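Long-range contact in putative isomerase (Streptomyces coelicolor A3, PDB 2OQH), which probably acts as an enolase-superfamily enzyme of sugar-acid metabolism, perhaps dehydrating D-glucarate to 5-dehydro-4-deoxy-D-glucarate: residues A[164-178]-A[192-206]. Numbering follows the deposited sequence.
Sequences FDAVKLKGTTDCAGD and VNLRVDPNAAWSVPD
Trp202 turns its indole edge to Thr172 and Asp178: NE1 donates to Thr172 O at 2.7 Å and to Asp178 OD2 at 3.2 Å, both acceptors lying in the indole plane. The bifurcated N-H reaches both at a bent 136°. Cys175 SG sits over one indole face, 3.8 Å from the five-membered-ring centroid, and Pro198 CG over the opposite face. Replacing Trp202 with an alanine would probably leave Thr172 O and Asp178 OD2, two acceptors 2.9 Å apart, without their shared donor and open a gap between Cys175 and Pro198. The Asp178 carboxylate also receives Thr172 N at OD2 and, at OD1, Thr172 OG1 and a salt bridge from Arg136, which together help hold its rotation. Within the strands, the extended Lys168 chain lays CE against Asp197 CB, and NZ, turned by chi4 (-70°), makes a salt bridge to Asp197 OD2 at 3.5 Å and donates to a water. Backbone hydrogen bonds join parallel strands 166-170 and 193-197, from Asn193 N-Asp165 O to Gly171 N-Asp197 O. With helix 175-188 between them, they form a right-handed beta-alpha-beta unit of the TIM-type barrel typical of enolase-superfamily C-terminal domains, the indole joining the loop after strand 166-170 and the first turn of helix 175-188.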
loop_
_atom_site.group_PDB
_atom_site.type_symbol
_atom_site.label_atom_id
_atom_site.label_comp_id
_atom_site.label_asym_id
_atom_site.label_seq_id
_atom_site.Cartn_x
_atom_site.Cartn_y
_atom_site.Cartn_z
ATOM N N PHE A 164 4.114 -17.593 -1.361
ATOM C CA PHE A 164 4.083 -16.330 -2.110
ATOM C C PHE A 164 4.264 -16.513 -3.621
ATOM O O PHE A 164 5.099 -17.295 -4.056
ATOM C CB PHE A 164 5.199 -15.408 -1.603
ATOM C CG PHE A 164 5.043 -14.982 -0.165
ATOM C CD1 PHE A 164 4.221 -13.910 0.173
ATOM C CD2 PHE A 164 5.730 -15.644 0.854
ATOM C CE1 PHE A 164 4.086 -13.497 1.507
ATOM C CE2 PHE A 164 5.601 -15.238 2.189
ATOM C CZ PHE A 164 4.778 -14.162 2.513
ATOM N N ASP A 165 3.501 -15.774 -4.423
ATOM C CA ASP A 165 3.635 -15.875 -5.876
ATOM C C ASP A 165 4.680 -14.882 -6.375
ATOM O O ASP A 165 5.154 -14.973 -7.512
ATOM C CB ASP A 165 2.321 -15.550 -6.582
ATOM C CG ASP A 165 1.151 -16.337 -6.047
ATOM O OD1 ASP A 165 1.317 -17.535 -5.721
ATOM O OD2 ASP A 165 0.050 -15.750 -5.981
ATOM N N ALA A 166 5.027 -13.923 -5.529
ATOM C CA ALA A 166 5.993 -12.906 -5.913
ATOM C C ALA A 166 6.967 -12.580 -4.802
ATOM O O ALA A 166 6.638 -12.690 -3.620
ATOM C CB ALA A 166 5.260 -11.641 -6.340
ATOM N N VAL A 167 8.172 -12.177 -5.197
ATOM C CA VAL A 167 9.217 -11.808 -4.252
ATOM C C VAL A 167 9.775 -10.446 -4.640
ATOM O O VAL A 167 9.952 -10.155 -5.819
ATOM C CB VAL A 167 10.383 -12.823 -4.255
ATOM C CG1 VAL A 167 11.508 -12.313 -3.363
ATOM C CG2 VAL A 167 9.898 -14.183 -3.769
ATOM N N LYS A 168 10.061 -9.619 -3.648
ATOM C CA LYS A 168 10.595 -8.297 -3.915
ATOM C C LYS A 168 11.825 -8.009 -3.065
ATOM O O LYS A 168 11.799 -8.157 -1.844
ATOM C CB LYS A 168 9.504 -7.256 -3.657
ATOM C CG LYS A 168 9.949 -5.812 -3.694
ATOM C CD LYS A 168 8.719 -4.920 -3.577
ATOM C CE LYS A 168 9.070 -3.493 -3.265
ATOM N NZ LYS A 168 9.582 -3.362 -1.884
ATOM N N LEU A 169 12.909 -7.610 -3.721
ATOM C CA LEU A 169 14.150 -7.289 -3.026
ATOM C C LEU A 169 14.294 -5.790 -2.780
ATOM O O LEU A 169 14.106 -4.980 -3.689
ATOM C CB LEU A 169 15.360 -7.769 -3.834
ATOM C CG LEU A 169 16.730 -7.309 -3.315
ATOM C CD1 LEU A 169 17.035 -7.968 -1.968
ATOM C CD2 LEU A 169 17.798 -7.664 -4.328
ATOM N N LYS A 170 14.631 -5.425 -1.551
ATOM C CA LYS A 170 14.837 -4.022 -1.215
ATOM C C LYS A 170 16.250 -3.686 -1.675
ATOM O O LYS A 170 17.228 -4.126 -1.074
ATOM C CB LYS A 170 14.704 -3.810 0.294
ATOM C CG LYS A 170 14.889 -2.370 0.744
ATOM C CD LYS A 170 14.674 -2.233 2.247
ATOM C CE LYS A 170 14.733 -0.772 2.693
ATOM N NZ LYS A 170 16.077 -0.158 2.452
ATOM N N GLY A 171 16.354 -2.919 -2.756
ATOM C CA GLY A 171 17.656 -2.555 -3.277
ATOM C C GLY A 171 18.382 -1.567 -2.392
ATOM O O GLY A 171 17.788 -0.974 -1.492
ATOM N N THR A 172 19.670 -1.385 -2.654
ATOM C CA THR A 172 20.500 -0.467 -1.886
ATOM C C THR A 172 21.326 0.368 -2.856
ATOM O O THR A 172 21.208 0.221 -4.070
ATOM C CB THR A 172 21.492 -1.226 -1.000
ATOM O OG1 THR A 172 22.446 -1.889 -1.842
ATOM C CG2 THR A 172 20.775 -2.261 -0.143
ATOM N N THR A 173 22.178 1.232 -2.308
ATOM C CA THR A 173 23.049 2.068 -3.129
ATOM C C THR A 173 24.131 1.210 -3.782
ATOM O O THR A 173 24.913 1.696 -4.594
ATOM C CB THR A 173 23.733 3.160 -2.290
ATOM O OG1 THR A 173 24.441 2.551 -1.200
ATOM C CG2 THR A 173 22.706 4.136 -1.752
ATOM N N ASP A 174 24.169 -0.065 -3.415
ATOM C CA ASP A 174 25.139 -1.016 -3.962
ATOM C C ASP A 174 24.488 -1.754 -5.134
ATOM O O ASP A 174 24.044 -2.896 -4.996
ATOM C CB ASP A 174 25.575 -2.000 -2.856
ATOM C CG ASP A 174 26.372 -3.191 -3.387
ATOM O OD1 ASP A 174 27.116 -3.030 -4.378
ATOM O OD2 ASP A 174 26.259 -4.296 -2.795
ATOM N N CYS A 175 24.428 -1.080 -6.284
ATOM C CA CYS A 175 23.825 -1.634 -7.500
ATOM C C CYS A 175 24.358 -3.005 -7.836
ATOM O O CYS A 175 23.596 -3.943 -8.030
ATOM C CB CYS A 175 24.107 -0.743 -8.707
ATOM S SG CYS A 175 23.871 0.960 -8.403
ATOM N N ALA A 176 25.678 -3.104 -7.936
ATOM C CA ALA A 176 26.323 -4.369 -8.272
ATOM C C ALA A 176 25.882 -5.479 -7.333
ATOM O O ALA A 176 25.629 -6.595 -7.764
ATOM C CB ALA A 176 27.851 -4.219 -8.232
ATOM N N GLY A 177 25.776 -5.163 -6.051
ATOM C CA GLY A 177 25.369 -6.162 -5.076
ATOM C C GLY A 177 23.926 -6.586 -5.238
ATOM O O GLY A 177 23.594 -7.768 -5.094
ATOM N N ASP A 178 23.054 -5.625 -5.529
ATOM C CA ASP A 178 21.644 -5.938 -5.715
ATOM C C ASP A 178 21.515 -6.885 -6.900
ATOM O O ASP A 178 20.831 -7.910 -6.825
ATOM C CB ASP A 178 20.830 -4.669 -5.984
ATOM C CG ASP A 178 20.853 -3.696 -4.820
ATOM O OD1 ASP A 178 21.087 -4.130 -3.670
ATOM O OD2 ASP A 178 20.623 -2.488 -5.054
ATOM N N VAL A 192 9.185 -17.643 -9.994
ATOM C CA VAL A 192 8.532 -16.671 -9.137
ATOM C C VAL A 192 8.560 -15.301 -9.815
ATOM O O VAL A 192 9.468 -15.009 -10.595
ATOM C CB VAL A 192 9.256 -16.568 -7.773
ATOM C CG1 VAL A 192 10.551 -15.781 -7.926
ATOM C CG2 VAL A 192 8.355 -15.916 -6.753
ATOM N N ASN A 193 7.553 -14.480 -9.544
ATOM C CA ASN A 193 7.535 -13.126 -10.084
ATOM C C ASN A 193 8.543 -12.381 -9.214
ATOM O O ASN A 193 8.370 -12.289 -8.003
ATOM C CB ASN A 193 6.152 -12.495 -9.936
ATOM C CG ASN A 193 5.172 -13.010 -10.951
ATOM O OD1 ASN A 193 5.448 -12.990 -12.146
ATOM N ND2 ASN A 193 4.017 -13.471 -10.487
ATOM N N LEU A 194 9.592 -11.854 -9.828
ATOM C CA LEU A 194 10.640 -11.167 -9.085
ATOM C C LEU A 194 10.693 -9.660 -9.352
ATOM O O LEU A 194 10.559 -9.221 -10.496
ATOM C CB LEU A 194 11.983 -11.812 -9.428
ATOM C CG LEU A 194 13.216 -11.394 -8.636
ATOM C CD1 LEU A 194 12.992 -11.648 -7.162
ATOM C CD2 LEU A 194 14.417 -12.191 -9.134
ATOM N N ARG A 195 10.911 -8.886 -8.288
ATOM C CA ARG A 195 10.968 -7.425 -8.367
ATOM C C ARG A 195 12.115 -6.871 -7.521
ATOM O O ARG A 195 12.638 -7.560 -6.655
ATOM C CB ARG A 195 9.663 -6.824 -7.831
ATOM C CG ARG A 195 8.393 -7.474 -8.340
ATOM C CD ARG A 195 7.207 -7.104 -7.454
ATOM N NE ARG A 195 5.981 -7.793 -7.852
ATOM C CZ ARG A 195 4.851 -7.775 -7.152
ATOM N NH1 ARG A 195 4.780 -7.101 -6.006
ATOM N NH2 ARG A 195 3.791 -8.438 -7.594
ATOM N N VAL A 196 12.504 -5.626 -7.779
ATOM C CA VAL A 196 13.550 -4.976 -6.991
ATOM C C VAL A 196 13.167 -3.509 -6.784
ATOM O O VAL A 196 12.748 -2.820 -7.715
ATOM C CB VAL A 196 14.941 -5.083 -7.655
ATOM C CG1 VAL A 196 14.897 -4.546 -9.059
ATOM C CG2 VAL A 196 15.963 -4.334 -6.827
ATOM N N ASP A 197 13.298 -3.044 -5.548
ATOM C CA ASP A 197 12.935 -1.677 -5.205
ATOM C C ASP A 197 14.080 -0.957 -4.509
ATOM O O ASP A 197 14.261 -1.096 -3.306
ATOM C CB ASP A 197 11.708 -1.695 -4.285
ATOM C CG ASP A 197 11.131 -0.318 -4.043
ATOM O OD1 ASP A 197 11.784 0.692 -4.381
ATOM O OD2 ASP A 197 10.007 -0.247 -3.497
ATOM N N PRO A 198 14.875 -0.182 -5.266
ATOM C CA PRO A 198 16.007 0.567 -4.708
ATOM C C PRO A 198 15.550 1.839 -3.995
ATOM O O PRO A 198 16.361 2.568 -3.420
ATOM C CB PRO A 198 16.857 0.892 -5.940
ATOM C CG PRO A 198 16.494 -0.192 -6.917
ATOM C CD PRO A 198 14.999 -0.283 -6.731
ATOM N N ASN A 199 14.248 2.109 -4.038
ATOM C CA ASN A 199 13.699 3.302 -3.399
ATOM C C ASN A 199 14.423 4.552 -3.865
ATOM O O ASN A 199 14.812 5.404 -3.067
ATOM C CB ASN A 199 13.782 3.181 -1.878
ATOM C CG ASN A 199 12.823 2.145 -1.333
ATOM O OD1 ASN A 199 11.601 2.311 -1.412
ATOM N ND2 ASN A 199 13.366 1.061 -0.791
ATOM N N ALA A 200 14.611 4.634 -5.176
ATOM C CA ALA A 200 15.252 5.773 -5.809
ATOM C C ALA A 200 16.658 6.043 -5.301
ATOM O O ALA A 200 17.097 7.190 -5.281
ATOM C CB ALA A 200 14.384 7.015 -5.625
ATOM N N ALA A 201 17.368 4.989 -4.908
ATOM C CA ALA A 201 18.728 5.153 -4.404
ATOM C C ALA A 201 19.801 5.109 -5.494
ATOM O O ALA A 201 20.937 5.508 -5.251
ATOM C CB ALA A 201 19.028 4.096 -3.337
ATOM N N TRP A 202 19.461 4.631 -6.687
ATOM C CA TRP A 202 20.452 4.574 -7.764
ATOM C C TRP A 202 20.416 5.820 -8.638
ATOM O O TRP A 202 19.359 6.426 -8.833
ATOM C CB TRP A 202 20.217 3.385 -8.694
ATOM C CG TRP A 202 20.189 2.029 -8.067
ATOM C CD1 TRP A 202 20.679 1.666 -6.849
ATOM C CD2 TRP A 202 19.705 0.831 -8.682
ATOM N NE1 TRP A 202 20.532 0.310 -6.666
ATOM C CE2 TRP A 202 19.939 -0.226 -7.779
ATOM C CE3 TRP A 202 19.097 0.550 -9.915
ATOM C CZ2 TRP A 202 19.588 -1.549 -8.071
ATOM C CZ3 TRP A 202 18.746 -0.774 -10.208
ATOM C CH2 TRP A 202 18.994 -1.803 -9.288
ATOM N N SER A 203 21.573 6.182 -9.183
ATOM C CA SER A 203 21.668 7.327 -10.080
ATOM C C SER A 203 21.108 6.838 -11.409
ATOM O O SER A 203 20.952 5.635 -11.608
ATOM C CB SER A 203 23.125 7.739 -10.271
ATOM O OG SER A 203 23.843 6.746 -10.984
ATOM N N VAL A 204 20.807 7.752 -12.324
ATOM C CA VAL A 204 20.274 7.321 -13.607
ATOM C C VAL A 204 21.268 6.448 -14.379
ATOM O O VAL A 204 20.888 5.400 -14.908
ATOM C CB VAL A 204 19.847 8.519 -14.474
ATOM C CG1 VAL A 204 19.297 8.019 -15.796
ATOM C CG2 VAL A 204 18.780 9.331 -13.741
ATOM N N PRO A 205 22.549 6.865 -14.455
ATOM C CA PRO A 205 23.555 6.074 -15.175
ATOM C C PRO A 205 23.714 4.672 -14.583
ATOM O O PRO A 205 23.882 3.702 -15.317
ATOM C CB PRO A 205 24.832 6.909 -15.027
ATOM C CG PRO A 205 24.310 8.310 -14.978
ATOM C CD PRO A 205 23.116 8.164 -14.043
ATOM N N ASP A 206 23.678 4.574 -13.256
ATOM C CA ASP A 206 23.801 3.274 -12.604
ATOM C C ASP A 206 22.528 2.456 -12.785
ATOM O O ASP A 206 22.575 1.225 -12.793
ATOM C CB ASP A 206 24.110 3.421 -11.110
ATOM C CG ASP A 206 25.553 3.820 -10.847
ATOM O OD1 ASP A 206 26.458 3.266 -11.509
ATOM O OD2 ASP A 206 25.786 4.676 -9.970
HETATM O O HOH W 1 11.595 -1.827 -0.883
#